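Local coordinates for protein Non-ribosomal peptide synthetase (Streptomyces halstedii, PDB 3WV4) that belongs to the non-ribosomal peptide synthetases and carries the fold of the AMP-binding (ANL) enzyme family, at residues Trp245-Tyr250 with Pro286-Leu291; Met311-Ala316 with Val337-Gln342; Leu102-Gln107 with Arg240-Trp245; Glu234-Cys239 with Gly259-Leu264. One frame throughout, in Å; residues are numbered along the deposited sequence.

Interaction 1. Residues Trp245-Tyr250 with Pro286-Leu291; sequences WDFGLY and PIVPSL
With CG of Phe247 set opposite its backbone N (chi1 -166°) and Trp245 turned the same way (chi1 167°), both aromatic side chains lean from the start of helix 246-258 toward Pro286-Val288. The far end of the Phe247 ring does most of the touching. Its CZ lies 3.4 Å from CB of Pro286, which approaches at a slant, while the carbonyl O of Ile287 sits in the ring plane at the edge, 3.6 Å from CE2. Trp245 reaches further along the chain and meets Val288 with the rim of its six-membered ring, CH2 to CG2 3.7 Å, the methyl lying near the indole plane. CB of Phe247 rests over one face of that indole, so the two aromatic residues also pack on each other. The contact is apolar apart from the carbonyl at the phenyl edge, and it runs from the buried Phe247 out to the exposed Trp245. Both segments contain a helix start: Trp245 is the N-cap of helix 246-258 and Val288 that of helix 289-300. Strand 284-287 leads into the second of these and pairs with strand 311-314, just past whose end Ser315 also touches Phe247.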
loop_
_atom_site.group_PDB
_atom_site.type_symbol
_atom_site.label_atom_id
_atom_site.label_comp_id
_atom_site.label_asym_id
_atom_site.label_seq_id
_atom_site.Cartn_x
_atom_site.Cartn_y
_atom_site.Cartn_z
ATOM N N TRP A 245 2.657 -4.523 -3.353
ATOM C CA TRP A 245 3.535 -3.387 -3.267
ATOM C C TRP A 245 2.760 -2.402 -2.348
ATOM O O TRP A 245 1.525 -2.340 -2.363
ATOM C CB TRP A 245 3.769 -2.902 -4.711
ATOM C CG TRP A 245 4.401 -1.545 -4.919
ATOM C CD1 TRP A 245 5.105 -0.791 -4.010
ATOM C CD2 TRP A 245 4.427 -0.803 -6.151
ATOM N NE1 TRP A 245 5.529 0.383 -4.588
ATOM C CE2 TRP A 245 5.138 0.405 -5.898
ATOM C CE3 TRP A 245 3.923 -1.039 -7.437
ATOM C CZ2 TRP A 245 5.358 1.378 -6.881
ATOM C CZ3 TRP A 245 4.134 -0.076 -8.416
ATOM C CH2 TRP A 245 4.854 1.125 -8.127
ATOM N N ASP A 246 3.456 -1.731 -1.459
ATOM C CA ASP A 246 2.782 -0.852 -0.533
ATOM C C ASP A 246 1.939 0.248 -1.253
ATOM O O ASP A 246 0.985 0.801 -0.688
ATOM C CB ASP A 246 3.768 -0.290 0.518
ATOM C CG ASP A 246 4.804 0.653 -0.046
ATOM O OD1 ASP A 246 4.835 0.864 -1.283
ATOM O OD2 ASP A 246 5.604 1.192 0.778
ATOM N N PHE A 247 2.247 0.513 -2.514
ATOM C CA PHE A 247 1.496 1.498 -3.267
ATOM C C PHE A 247 0.063 1.011 -3.408
ATOM O O PHE A 247 -0.853 1.664 -2.940
ATOM C CB PHE A 247 2.173 1.791 -4.631
ATOM C CG PHE A 247 1.664 3.037 -5.328
ATOM C CD1 PHE A 247 0.902 4.013 -4.646
ATOM C CD2 PHE A 247 1.963 3.267 -6.665
ATOM C CE1 PHE A 247 0.452 5.147 -5.292
ATOM C CE2 PHE A 247 1.530 4.427 -7.303
ATOM C CZ PHE A 247 0.769 5.347 -6.630
ATOM N N GLY A 248 -0.124 -0.176 -3.965
ATOM C CA GLY A 248 -1.467 -0.753 -4.074
ATOM C C GLY A 248 -2.108 -1.111 -2.737
ATOM O O GLY A 248 -3.317 -0.977 -2.558
ATOM N N LEU A 249 -1.315 -1.576 -1.804
ATOM C CA LEU A 249 -1.844 -1.917 -0.494
ATOM C C LEU A 249 -2.606 -0.755 0.167
ATOM O O LEU A 249 -3.645 -0.952 0.784
ATOM C CB LEU A 249 -0.693 -2.365 0.427
ATOM C CG LEU A 249 -0.799 -3.518 1.452
ATOM C CD1 LEU A 249 -0.278 -3.161 2.838
ATOM C CD2 LEU A 249 -2.162 -4.181 1.527
ATOM N N TYR A 250 -2.049 0.441 0.044
ATOM C CA TYR A 250 -2.621 1.614 0.675
ATOM C C TYR A 250 -3.782 2.140 -0.095
ATOM O O TYR A 250 -4.581 2.941 0.418
ATOM C CB TYR A 250 -1.593 2.718 0.883
ATOM C CG TYR A 250 -0.803 2.535 2.146
ATOM C CD1 TYR A 250 -1.051 3.288 3.252
ATOM C CD2 TYR A 250 0.177 1.567 2.209
ATOM C CE1 TYR A 250 -0.291 3.127 4.395
ATOM C CE2 TYR A 250 0.938 1.369 3.335
ATOM C CZ TYR A 250 0.704 2.144 4.441
ATOM O OH TYR A 250 1.447 1.955 5.574
ATOM N N PRO A 286 -4.001 5.795 -9.317
ATOM C CA PRO A 286 -2.571 5.954 -8.996
ATOM C C PRO A 286 -1.764 5.568 -10.229
ATOM O O PRO A 286 -2.166 4.654 -10.956
ATOM C CB PRO A 286 -2.350 4.983 -7.809
ATOM C CG PRO A 286 -3.531 4.069 -7.824
ATOM C CD PRO A 286 -4.674 4.816 -8.449
ATOM N N ILE A 287 -0.666 6.260 -10.476
ATOM C CA ILE A 287 0.165 5.968 -11.637
ATOM C C ILE A 287 1.660 5.983 -11.295
ATOM O O ILE A 287 2.073 6.419 -10.215
ATOM C CB ILE A 287 -0.024 7.037 -12.755
ATOM C CG1 ILE A 287 0.293 8.425 -12.188
ATOM C CG2 ILE A 287 -1.435 6.995 -13.315
ATOM C CD1 ILE A 287 0.533 9.464 -13.258
ATOM N N VAL A 288 2.431 5.555 -12.289
ATOM C CA VAL A 288 3.879 5.588 -12.335
ATOM C C VAL A 288 4.224 6.136 -13.737
ATOM O O VAL A 288 3.387 6.047 -14.652
ATOM C CB VAL A 288 4.359 4.127 -12.107
ATOM C CG1 VAL A 288 5.795 3.902 -12.506
ATOM C CG2 VAL A 288 4.140 3.710 -10.673
ATOM N N PRO A 289 5.415 6.779 -13.914
ATOM C CA PRO A 289 5.690 7.377 -15.233
ATOM C C PRO A 289 5.352 6.474 -16.421
ATOM O O PRO A 289 4.729 6.944 -17.403
ATOM C CB PRO A 289 7.175 7.683 -15.165
ATOM C CG PRO A 289 7.360 8.075 -13.726
ATOM C CD PRO A 289 6.481 7.119 -12.954
ATOM N N SER A 290 5.734 5.198 -16.317
ATOM C CA SER A 290 5.568 4.283 -17.425
ATOM C C SER A 290 4.080 4.104 -17.736
ATOM O O SER A 290 3.680 4.274 -18.874
ATOM C CB SER A 290 6.305 2.965 -17.210
ATOM O OG SER A 290 5.603 2.162 -16.269
ATOM N N LEU A 291 3.259 3.858 -16.727
ATOM C CA LEU A 291 1.803 3.824 -16.924
ATOM C C LEU A 291 1.180 5.143 -17.439
ATOM O O LEU A 291 0.245 5.131 -18.245
ATOM C CB LEU A 291 1.110 3.412 -15.625
ATOM C CG LEU A 291 -0.388 3.125 -15.684
ATOM C CD1 LEU A 291 -0.732 2.167 -16.802
ATOM C CD2 LEU A 291 -0.886 2.562 -14.341
#

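Interaction 2. Residues Met311-Ala316 with Val337-Gln342; sequences MFTNSA and VRMYGQ
Strands 311-314 and 337-340 run parallel, their axes 5.2 Å apart at closest approach and inclined by 23°. Two backbone bonds join them: Val337 N to Phe312 O (2.9 Å) and Asn314 N to Val337 O (3.2 Å). Val337 thus uses both its N-H and its carbonyl on the one neighbour. On the face that carries Thr313 and Val337, CG2 of Val337 packs against the Met311 chain, 3.7 Å from its CG and close to SD as well. Further along, Met339 bends at chi3 (-67°), which folds its methyl back over the neighbouring strand: CE comes 3.8 Å from CB of Thr313 and 4.0 Å from CB of Ser315, while CB of Met339 lies 3.4 Å from Asn314 O. The pairing closes a beta-alpha-beta unit in which helix 321-330 carries the chain from strand 311-314 to strand 335-340, within the large mixed sheet of the protein. Leu229 of helix 215-229 covers Met311, Thr313 and Val337. Asn314 and Arg338 point to the opposite face, and each turns its polar end to a partner beyond the two strands: Asn314 ND2 donates to the carbonyl O of Ala317, just past its strand, and Arg338 NH2 to that of Ser362. Strand 284-287 flanks strand 311-314 on its other edge, and strand 349-350 continues the sheet antiparallel beyond 335-340.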
loop_
_atom_site.group_PDB
_atom_site.type_symbol
_atom_site.label_atom_id
_atom_site.label_comp_id
_atom_site.label_asym_id
_atom_site.label_seq_id
_atom_site.Cartn_x
_atom_site.Cartn_y
_atom_site.Cartn_z
ATOM N N MET A 311 -8.248 12.639 -10.488
ATOM C CA MET A 311 -6.887 12.721 -9.907
ATOM C C MET A 311 -6.024 11.570 -10.323
ATOM O O MET A 311 -6.497 10.428 -10.380
ATOM C CB MET A 311 -6.927 12.730 -8.372
ATOM C CG MET A 311 -5.631 13.175 -7.709
ATOM S SD MET A 311 -5.774 13.299 -5.912
ATOM C CE MET A 311 -7.051 14.562 -5.771
ATOM N N PHE A 312 -4.787 11.904 -10.676
ATOM C CA PHE A 312 -3.704 10.990 -10.839
ATOM C C PHE A 312 -2.699 11.239 -9.722
ATOM O O PHE A 312 -2.310 12.400 -9.493
ATOM C CB PHE A 312 -2.957 11.242 -12.141
ATOM C CG PHE A 312 -3.789 11.024 -13.341
ATOM C CD1 PHE A 312 -4.030 9.743 -13.810
ATOM C CD2 PHE A 312 -4.373 12.109 -14.006
ATOM C CE1 PHE A 312 -4.830 9.537 -14.927
ATOM C CE2 PHE A 312 -5.191 11.899 -15.125
ATOM C CZ PHE A 312 -5.425 10.597 -15.582
ATOM N N THR A 313 -2.262 10.168 -9.069
ATOM C CA THR A 313 -1.289 10.299 -8.025
ATOM C C THR A 313 -0.035 9.488 -8.396
ATOM O O THR A 313 -0.108 8.308 -8.680
ATOM C CB THR A 313 -1.847 9.892 -6.655
ATOM O OG1 THR A 313 -2.200 8.529 -6.621
ATOM C CG2 THR A 313 -3.077 10.628 -6.389
ATOM N N ASN A 314 1.103 10.149 -8.318
ATOM C CA ASN A 314 2.332 9.582 -8.754
ATOM C C ASN A 314 3.248 9.501 -7.563
ATOM O O ASN A 314 3.563 10.524 -6.926
ATOM C CB ASN A 314 2.976 10.431 -9.844
ATOM C CG ASN A 314 4.228 9.768 -10.418
ATOM O OD1 ASN A 314 4.144 8.716 -11.041
ATOM N ND2 ASN A 314 5.363 10.381 -10.228
ATOM N N SER A 315 3.641 8.265 -7.251
ATOM C CA SER A 315 4.748 8.021 -6.349
ATOM C C SER A 315 5.834 7.431 -7.273
ATOM O O SER A 315 5.911 7.782 -8.461
ATOM C CB SER A 315 4.321 7.133 -5.124
ATOM O OG SER A 315 3.507 6.013 -5.462
ATOM N N ALA A 316 6.687 6.571 -6.750
ATOM C CA ALA A 316 7.668 5.885 -7.590
ATOM C C ALA A 316 8.785 6.791 -8.129
ATOM O O ALA A 316 9.941 6.546 -7.790
ATOM C CB ALA A 316 6.993 5.130 -8.739
ATOM N N VAL A 337 -0.799 14.869 -9.157
ATOM C CA VAL A 337 -0.345 15.112 -7.803
ATOM C C VAL A 337 1.007 14.472 -7.550
ATOM O O VAL A 337 1.127 13.261 -7.718
ATOM C CB VAL A 337 -1.361 14.566 -6.794
ATOM C CG1 VAL A 337 -0.830 14.724 -5.398
ATOM C CG2 VAL A 337 -2.717 15.267 -6.985
ATOM N N ARG A 338 2.000 15.288 -7.163
ATOM C CA ARG A 338 3.305 14.755 -6.905
ATOM C C ARG A 338 3.438 14.323 -5.482
ATOM O O ARG A 338 2.897 14.960 -4.570
ATOM C CB ARG A 338 4.400 15.761 -7.280
ATOM C CG ARG A 338 4.539 16.066 -8.802
ATOM C CD ARG A 338 4.134 17.523 -9.154
ATOM N NE ARG A 338 4.943 18.523 -8.499
ATOM C CZ ARG A 338 4.638 19.804 -8.279
ATOM N NH1 ARG A 338 3.469 20.349 -8.564
ATOM N NH2 ARG A 338 5.571 20.569 -7.733
ATOM N N MET A 339 4.196 13.252 -5.269
ATOM C CA MET A 339 4.406 12.680 -3.944
ATOM C C MET A 339 5.821 12.138 -3.858
ATOM O O MET A 339 6.400 11.807 -4.860
ATOM C CB MET A 339 3.419 11.526 -3.704
ATOM C CG MET A 339 1.986 11.927 -4.062
ATOM S SD MET A 339 0.745 10.829 -3.451
ATOM C CE MET A 339 1.151 9.416 -4.439
ATOM N N TYR A 340 6.349 12.038 -2.653
ATOM C CA TYR A 340 7.650 11.416 -2.441
ATOM C C TYR A 340 7.576 10.634 -1.173
ATOM O O TYR A 340 6.903 11.041 -0.202
ATOM C CB TYR A 340 8.743 12.492 -2.380
ATOM C CG TYR A 340 9.948 12.095 -1.602
ATOM C CD1 TYR A 340 10.850 11.095 -2.106
ATOM C CD2 TYR A 340 10.270 12.722 -0.397
ATOM C CE1 TYR A 340 11.991 10.760 -1.392
ATOM C CE2 TYR A 340 11.397 12.360 0.332
ATOM C CZ TYR A 340 12.273 11.395 -0.185
ATOM O OH TYR A 340 13.389 11.021 0.560
ATOM N N GLY A 341 8.203 9.483 -1.168
ATOM C CA GLY A 341 8.238 8.667 0.011
ATOM C C GLY A 341 9.236 7.541 -0.067
ATOM O O GLY A 341 9.856 7.339 -1.102
ATOM N N GLN A 342 9.350 6.791 1.028
ATOM C CA GLN A 342 10.113 5.540 1.100
ATOM C C GLN A 342 9.243 4.581 1.843
ATOM O O GLN A 342 8.471 5.005 2.700
ATOM C CB GLN A 342 11.389 5.691 1.969
ATOM C CG GLN A 342 12.552 6.405 1.302
ATOM C CD GLN A 342 13.807 6.472 2.182
ATOM O OE1 GLN A 342 13.796 6.185 3.385
ATOM N NE2 GLN A 342 14.895 6.792 1.567
#

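Interaction 3. Residues Leu102-Gln107 with Arg240-Trp245; sequences LPNIRQ and RMSVSW
The loop from strand 236-239 to helix 246-258 ends in a type I beta turn, Ser242 to Trp245, and the side-chain amide of Asn104 grips the backbone at the start of that turn. Asn104 is itself the centre of an inverse gamma turn. Its amide uses both ends: ND2 donates to Met241 O (2.9 Å) in a nearly straight bond, 175° at the hydrogen, and OD1 accepts from Val243 N (3.0 Å). The two bonds differ in how they meet their acceptors. Val243 N approaches OD1 in the carbonyl plane, on a lone pair, whereas ND2 stands above the carbonyl plane of Met241, although Met241 O itself lies in the plane of the asparagine amide. Spanning Ser242 in this way fixes the rotation of the amide and ties the two chains together through one side chain. Val243 adds apolar cover beside the acceptor, its CG2 packing 3.4 Å from Asn104 OD1; chi1 of -60° puts CG1 opposite the carbonyl carbon and CG2 between that carbon and the backbone N, turned to OD1. Within the loop, Ser242 OG accepts from Ser244 N (3.1 Å), an ST turn laid over the beta turn. At the other end of the contact Leu102 O lies 3.8 Å from Ser244 OG. Asn104 ND2 also donates to the carbonyl O of Ala265, so three parts of the chain meet at this amide. Leu264 of strand 261-264 packs on both Asn104 and Val243, Val252 of helix 246-258 touches Val243, and Leu102 faces Ile168 of helix 168-180.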
loop_
_atom_site.group_PDB
_atom_site.type_symbol
_atom_site.label_atom_id
_atom_site.label_comp_id
_atom_site.label_asym_id
_atom_site.label_seq_id
_atom_site.Cartn_x
_atom_site.Cartn_y
_atom_site.Cartn_z
ATOM N N LEU A 102 0.113 -13.707 -4.459
ATOM C CA LEU A 102 -1.148 -13.700 -5.133
ATOM C C LEU A 102 -1.281 -12.481 -5.982
ATOM O O LEU A 102 -0.683 -11.452 -5.670
ATOM C CB LEU A 102 -2.295 -13.677 -4.107
ATOM C CG LEU A 102 -2.515 -14.885 -3.227
ATOM C CD1 LEU A 102 -3.737 -14.615 -2.387
ATOM C CD2 LEU A 102 -2.770 -16.096 -4.092
ATOM N N PRO A 103 -2.095 -12.592 -7.040
ATOM C CA PRO A 103 -2.358 -11.474 -7.892
ATOM C C PRO A 103 -3.425 -10.548 -7.266
ATOM O O PRO A 103 -3.837 -10.765 -6.140
ATOM C CB PRO A 103 -2.927 -12.134 -9.178
ATOM C CG PRO A 103 -3.648 -13.327 -8.640
ATOM C CD PRO A 103 -2.819 -13.804 -7.480
ATOM N N ASN A 104 -3.793 -9.526 -8.024
ATOM C CA ASN A 104 -4.835 -8.568 -7.708
ATOM C C ASN A 104 -6.219 -9.125 -7.849
ATOM O O ASN A 104 -6.921 -8.840 -8.839
ATOM C CB ASN A 104 -4.729 -7.334 -8.599
ATOM C CG ASN A 104 -3.779 -6.283 -8.030
ATOM O OD1 ASN A 104 -2.988 -6.552 -7.112
ATOM N ND2 ASN A 104 -3.846 -5.057 -8.605
ATOM N N ILE A 105 -6.640 -9.849 -6.811
ATOM C CA ILE A 105 -7.968 -10.402 -6.774
ATOM C C ILE A 105 -8.568 -10.167 -5.391
ATOM O O ILE A 105 -7.819 -9.959 -4.417
ATOM C CB ILE A 105 -7.966 -11.897 -7.162
ATOM C CG1 ILE A 105 -7.072 -12.719 -6.249
ATOM C CG2 ILE A 105 -7.450 -12.081 -8.573
ATOM C CD1 ILE A 105 -7.074 -14.215 -6.569
ATOM N N ARG A 106 -9.899 -10.179 -5.324
ATOM C CA ARG A 106 -10.603 -9.933 -4.081
ATOM C C ARG A 106 -10.107 -10.772 -2.915
ATOM O O ARG A 106 -9.973 -10.300 -1.811
ATOM C CB ARG A 106 -12.082 -10.207 -4.327
ATOM C CG ARG A 106 -12.790 -9.101 -5.085
ATOM C CD ARG A 106 -14.149 -9.571 -5.545
ATOM N NE ARG A 106 -13.984 -10.671 -6.478
ATOM C CZ ARG A 106 -14.885 -11.606 -6.690
ATOM N NH1 ARG A 106 -16.033 -11.541 -6.071
ATOM N NH2 ARG A 106 -14.640 -12.573 -7.564
ATOM N N GLN A 107 -9.740 -12.022 -3.193
ATOM C CA GLN A 107 -9.302 -12.960 -2.178
ATOM C C GLN A 107 -8.104 -12.469 -1.435
ATOM O O GLN A 107 -8.016 -12.638 -0.248
ATOM C CB GLN A 107 -8.974 -14.341 -2.795
ATOM C CG GLN A 107 -10.185 -15.101 -3.320
ATOM C CD GLN A 107 -10.441 -14.851 -4.799
ATOM O OE1 GLN A 107 -10.547 -13.718 -5.259
ATOM N NE2 GLN A 107 -10.551 -15.915 -5.550
ATOM N N ARG A 240 -4.009 -0.461 -10.943
ATOM C CA ARG A 240 -3.296 -1.353 -11.822
ATOM C C ARG A 240 -2.034 -1.839 -11.088
ATOM O O ARG A 240 -1.382 -2.821 -11.471
ATOM C CB ARG A 240 -3.023 -0.555 -13.093
ATOM C CG ARG A 240 -2.404 -1.285 -14.252
ATOM C CD ARG A 240 -3.392 -1.896 -15.264
ATOM N NE ARG A 240 -2.825 -1.638 -16.594
ATOM C CZ ARG A 240 -1.685 -2.179 -17.030
ATOM N NH1 ARG A 240 -1.021 -3.078 -16.290
ATOM N NH2 ARG A 240 -1.207 -1.847 -18.222
ATOM N N MET A 241 -1.742 -1.195 -9.975
ATOM C CA MET A 241 -0.610 -1.559 -9.143
ATOM C C MET A 241 -0.936 -2.747 -8.300
ATOM O O MET A 241 -2.076 -2.908 -7.859
ATOM C CB MET A 241 -0.226 -0.438 -8.169
ATOM C CG MET A 241 0.873 0.489 -8.679
ATOM S SD MET A 241 0.329 1.656 -9.916
ATOM C CE MET A 241 -1.264 2.024 -9.191
ATOM N N SER A 242 0.103 -3.527 -8.026
ATOM C CA SER A 242 -0.020 -4.703 -7.216
ATOM C C SER A 242 -0.293 -4.364 -5.771
ATOM O O SER A 242 0.389 -3.524 -5.154
ATOM C CB SER A 242 1.245 -5.545 -7.303
ATOM O OG SER A 242 1.138 -6.610 -6.370
ATOM N N VAL A 243 -1.280 -5.052 -5.207
ATOM C CA VAL A 243 -1.592 -4.855 -3.783
ATOM C C VAL A 243 -0.584 -5.534 -2.849
ATOM O O VAL A 243 -0.745 -5.483 -1.624
ATOM C CB VAL A 243 -3.037 -5.260 -3.458
ATOM C CG1 VAL A 243 -3.992 -4.410 -4.283
ATOM C CG2 VAL A 243 -3.286 -6.737 -3.698
ATOM N N SER A 244 0.461 -6.124 -3.434
ATOM C CA SER A 244 1.661 -6.642 -2.740
ATOM C C SER A 244 2.803 -5.630 -2.651
ATOM O O SER A 244 3.817 -5.883 -2.031
ATOM C CB SER A 244 2.235 -7.820 -3.544
ATOM O OG SER A 244 1.224 -8.783 -3.811
ATOM N N TRP A 245 2.657 -4.523 -3.353
ATOM C CA TRP A 245 3.535 -3.387 -3.267
ATOM C C TRP A 245 2.760 -2.402 -2.348
ATOM O O TRP A 245 1.525 -2.340 -2.363
ATOM C CB TRP A 245 3.769 -2.902 -4.711
ATOM C CG TRP A 245 4.401 -1.545 -4.919
ATOM C CD1 TRP A 245 5.105 -0.791 -4.010
ATOM C CD2 TRP A 245 4.427 -0.803 -6.151
ATOM N NE1 TRP A 245 5.529 0.383 -4.588
ATOM C CE2 TRP A 245 5.138 0.405 -5.898
ATOM C CE3 TRP A 245 3.923 -1.039 -7.437
ATOM C CZ2 TRP A 245 5.358 1.378 -6.881
ATOM C CZ3 TRP A 245 4.134 -0.076 -8.416
ATOM C CH2 TRP A 245 4.854 1.125 -8.127
#

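Interaction 4. Residues Glu234-Cys239 with Gly259-Leu264; sequences EDIVFC and GAKLVL
Four backbone hydrogen bonds join Asp235-Cys239 to Lys261-Val263, zigzagging between two parallel strands. Val237 takes part twice, donating to Lys261 O (2.7 Å) and accepting from Val263 N (2.7 Å). Cys239 N follows with Val263 O, and Lys261 N opens the series on Asp235 O at 3.2 Å, straight at the hydrogen but tilted from the carbonyl plane. The Ile236 CA-H makes a bent contact with Lys261 O. Side chains then fill both faces. On that of Ile236 and Phe238, Val263 divides its methyls: CG2 meets Ile236 CG2 (3.7 Å), while CG1, opposite the backbone N (chi1 179°), reaches Phe238 CD2 (4.0 Å). On the face of Val237 and Cys239, the Leu262 methyl CD1 touches both, 3.8 Å from Val237 CB and 3.9 Å from Cys239 CB. Polar partners from elsewhere meet the starts of both strands: Asp235 OD2 forms a salt bridge with Arg310 NH2 and OD1 a hydrogen bond with Thr283 OG1, while the extended Lys261 carries NZ to a salt bridge with Glu65. The strands belong to a beta-alpha-beta unit whose connecting helix, 246-258, lays Val252 and Ser255 against Leu262 and is followed by Gly259 with positive phi. Helix 273-280 covers Phe238 on the other face, and strand 62-65 lies along the far edge of strand 261-264.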
loop_
_atom_site.group_PDB
_atom_site.type_symbol
_atom_site.label_atom_id
_atom_site.label_comp_id
_atom_site.label_asym_id
_atom_site.label_seq_id
_atom_site.Cartn_x
_atom_site.Cartn_y
_atom_site.Cartn_z
ATOM N N GLU A 234 -17.798 8.180 -2.735
ATOM C CA GLU A 234 -18.202 8.054 -4.097
ATOM C C GLU A 234 -17.026 7.905 -5.098
ATOM O O GLU A 234 -17.274 7.874 -6.264
ATOM C CB GLU A 234 -19.105 9.243 -4.446
ATOM C CG GLU A 234 -20.472 9.102 -3.717
ATOM C CD GLU A 234 -21.476 10.213 -3.991
ATOM O OE1 GLU A 234 -21.166 11.412 -3.750
ATOM O OE2 GLU A 234 -22.619 9.874 -4.417
ATOM N N ASP A 235 -15.758 7.853 -4.662
ATOM C CA ASP A 235 -14.663 7.648 -5.623
ATOM C C ASP A 235 -14.608 6.208 -6.072
ATOM O O ASP A 235 -15.094 5.335 -5.441
ATOM C CB ASP A 235 -13.316 8.080 -5.090
ATOM C CG ASP A 235 -13.124 9.583 -5.146
ATOM O OD1 ASP A 235 -13.338 10.174 -6.232
ATOM O OD2 ASP A 235 -12.730 10.187 -4.094
ATOM N N ILE A 236 -14.086 6.004 -7.250
ATOM C CA ILE A 236 -13.875 4.693 -7.748
ATOM C C ILE A 236 -12.391 4.714 -8.113
ATOM O O ILE A 236 -11.998 5.486 -8.975
ATOM C CB ILE A 236 -14.751 4.457 -8.965
ATOM C CG1 ILE A 236 -16.234 4.410 -8.506
ATOM C CG2 ILE A 236 -14.330 3.171 -9.661
ATOM C CD1 ILE A 236 -17.310 4.145 -9.567
ATOM N N VAL A 237 -11.594 3.853 -7.472
ATOM C CA VAL A 237 -10.143 3.856 -7.576
ATOM C C VAL A 237 -9.694 2.753 -8.520
ATOM O O VAL A 237 -9.903 1.553 -8.244
ATOM C CB VAL A 237 -9.493 3.662 -6.197
ATOM C CG1 VAL A 237 -7.982 3.837 -6.233
ATOM C CG2 VAL A 237 -10.118 4.662 -5.196
ATOM N N PHE A 238 -9.070 3.146 -9.621
ATOM C CA PHE A 238 -8.589 2.200 -10.600
ATOM C C PHE A 238 -7.122 1.892 -10.320
ATOM O O PHE A 238 -6.239 2.707 -10.561
ATOM C CB PHE A 238 -8.770 2.750 -12.014
ATOM C CG PHE A 238 -8.582 1.699 -13.106
ATOM C CD1 PHE A 238 -7.328 1.362 -13.556
ATOM C CD2 PHE A 238 -9.696 1.030 -13.646
ATOM C CE1 PHE A 238 -7.163 0.383 -14.538
ATOM C CE2 PHE A 238 -9.534 0.083 -14.636
ATOM C CZ PHE A 238 -8.273 -0.265 -15.078
ATOM N N CYS A 239 -6.872 0.686 -9.838
ATOM C CA CYS A 239 -5.588 0.306 -9.359
ATOM C C CYS A 239 -5.023 -0.832 -10.180
ATOM O O CYS A 239 -5.468 -2.001 -10.105
ATOM C CB CYS A 239 -5.664 -0.096 -7.893
ATOM S SG CYS A 239 -4.040 -0.331 -7.198
ATOM N N GLY A 259 -14.682 4.315 2.328
ATOM C CA GLY A 259 -15.910 3.734 1.733
ATOM C C GLY A 259 -15.912 3.715 0.225
ATOM O O GLY A 259 -16.887 3.324 -0.421
ATOM N N ALA A 260 -14.796 4.077 -0.386
ATOM C CA ALA A 260 -14.722 4.083 -1.838
ATOM C C ALA A 260 -14.735 2.677 -2.389
ATOM O O ALA A 260 -14.768 1.719 -1.654
ATOM C CB ALA A 260 -13.448 4.800 -2.304
ATOM N N LYS A 261 -14.765 2.604 -3.715
ATOM C CA LYS A 261 -14.713 1.393 -4.423
ATOM C C LYS A 261 -13.334 1.232 -5.083
ATOM O O LYS A 261 -12.881 2.127 -5.779
ATOM C CB LYS A 261 -15.792 1.395 -5.502
ATOM C CG LYS A 261 -15.864 0.071 -6.218
ATOM C CD LYS A 261 -16.871 0.102 -7.379
ATOM C CE LYS A 261 -16.649 -1.147 -8.201
ATOM N NZ LYS A 261 -17.717 -1.288 -9.224
ATOM N N LEU A 262 -12.704 0.084 -4.857
ATOM C CA LEU A 262 -11.447 -0.201 -5.449
ATOM C C LEU A 262 -11.626 -1.162 -6.598
ATOM O O LEU A 262 -12.268 -2.209 -6.463
ATOM C CB LEU A 262 -10.505 -0.746 -4.384
ATOM C CG LEU A 262 -9.125 -1.027 -4.922
ATOM C CD1 LEU A 262 -8.347 0.246 -5.147
ATOM C CD2 LEU A 262 -8.415 -1.934 -3.944
ATOM N N VAL A 263 -11.072 -0.809 -7.739
ATOM C CA VAL A 263 -11.098 -1.662 -8.933
ATOM C C VAL A 263 -9.717 -2.202 -9.127
ATOM O O VAL A 263 -8.742 -1.444 -9.446
ATOM C CB VAL A 263 -11.513 -0.900 -10.222
ATOM C CG1 VAL A 263 -11.504 -1.829 -11.424
ATOM C CG2 VAL A 263 -12.865 -0.247 -10.036
ATOM N N LEU A 264 -9.604 -3.490 -8.917
ATOM C CA LEU A 264 -8.301 -4.135 -9.004
ATOM C C LEU A 264 -8.109 -4.562 -10.444
ATOM O O LEU A 264 -8.749 -5.511 -10.889
ATOM C CB LEU A 264 -8.278 -5.337 -8.081
ATOM C CG LEU A 264 -8.437 -5.155 -6.535
ATOM C CD1 LEU A 264 -8.917 -6.444 -5.861
ATOM C CD2 LEU A 264 -7.196 -4.683 -5.783
#

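All four interactions lie in the AMP-binding (ANL) enzyme fold. Helix 246-258 begins in interaction 1, follows the loop of interaction 3 and bridges the two strands of interaction 4. Along the chain the segments of interactions 3 and 4 alternate, as do those of 1 and 4, and all three close before interaction 2 opens. Trp245 belongs to both 1 and 3. Interactions 1 and 2, with centres about 8 Å apart, reach neighbouring strands of one sheet, where Ile287 N probably bonds to Thr313 O. Interactions 3 and 4 touch, their centres about 14 Å apart. Interactions 2 and 3 lie farthest apart, about 19 Å between centres; interaction 1 touches both, linking sheet to loop.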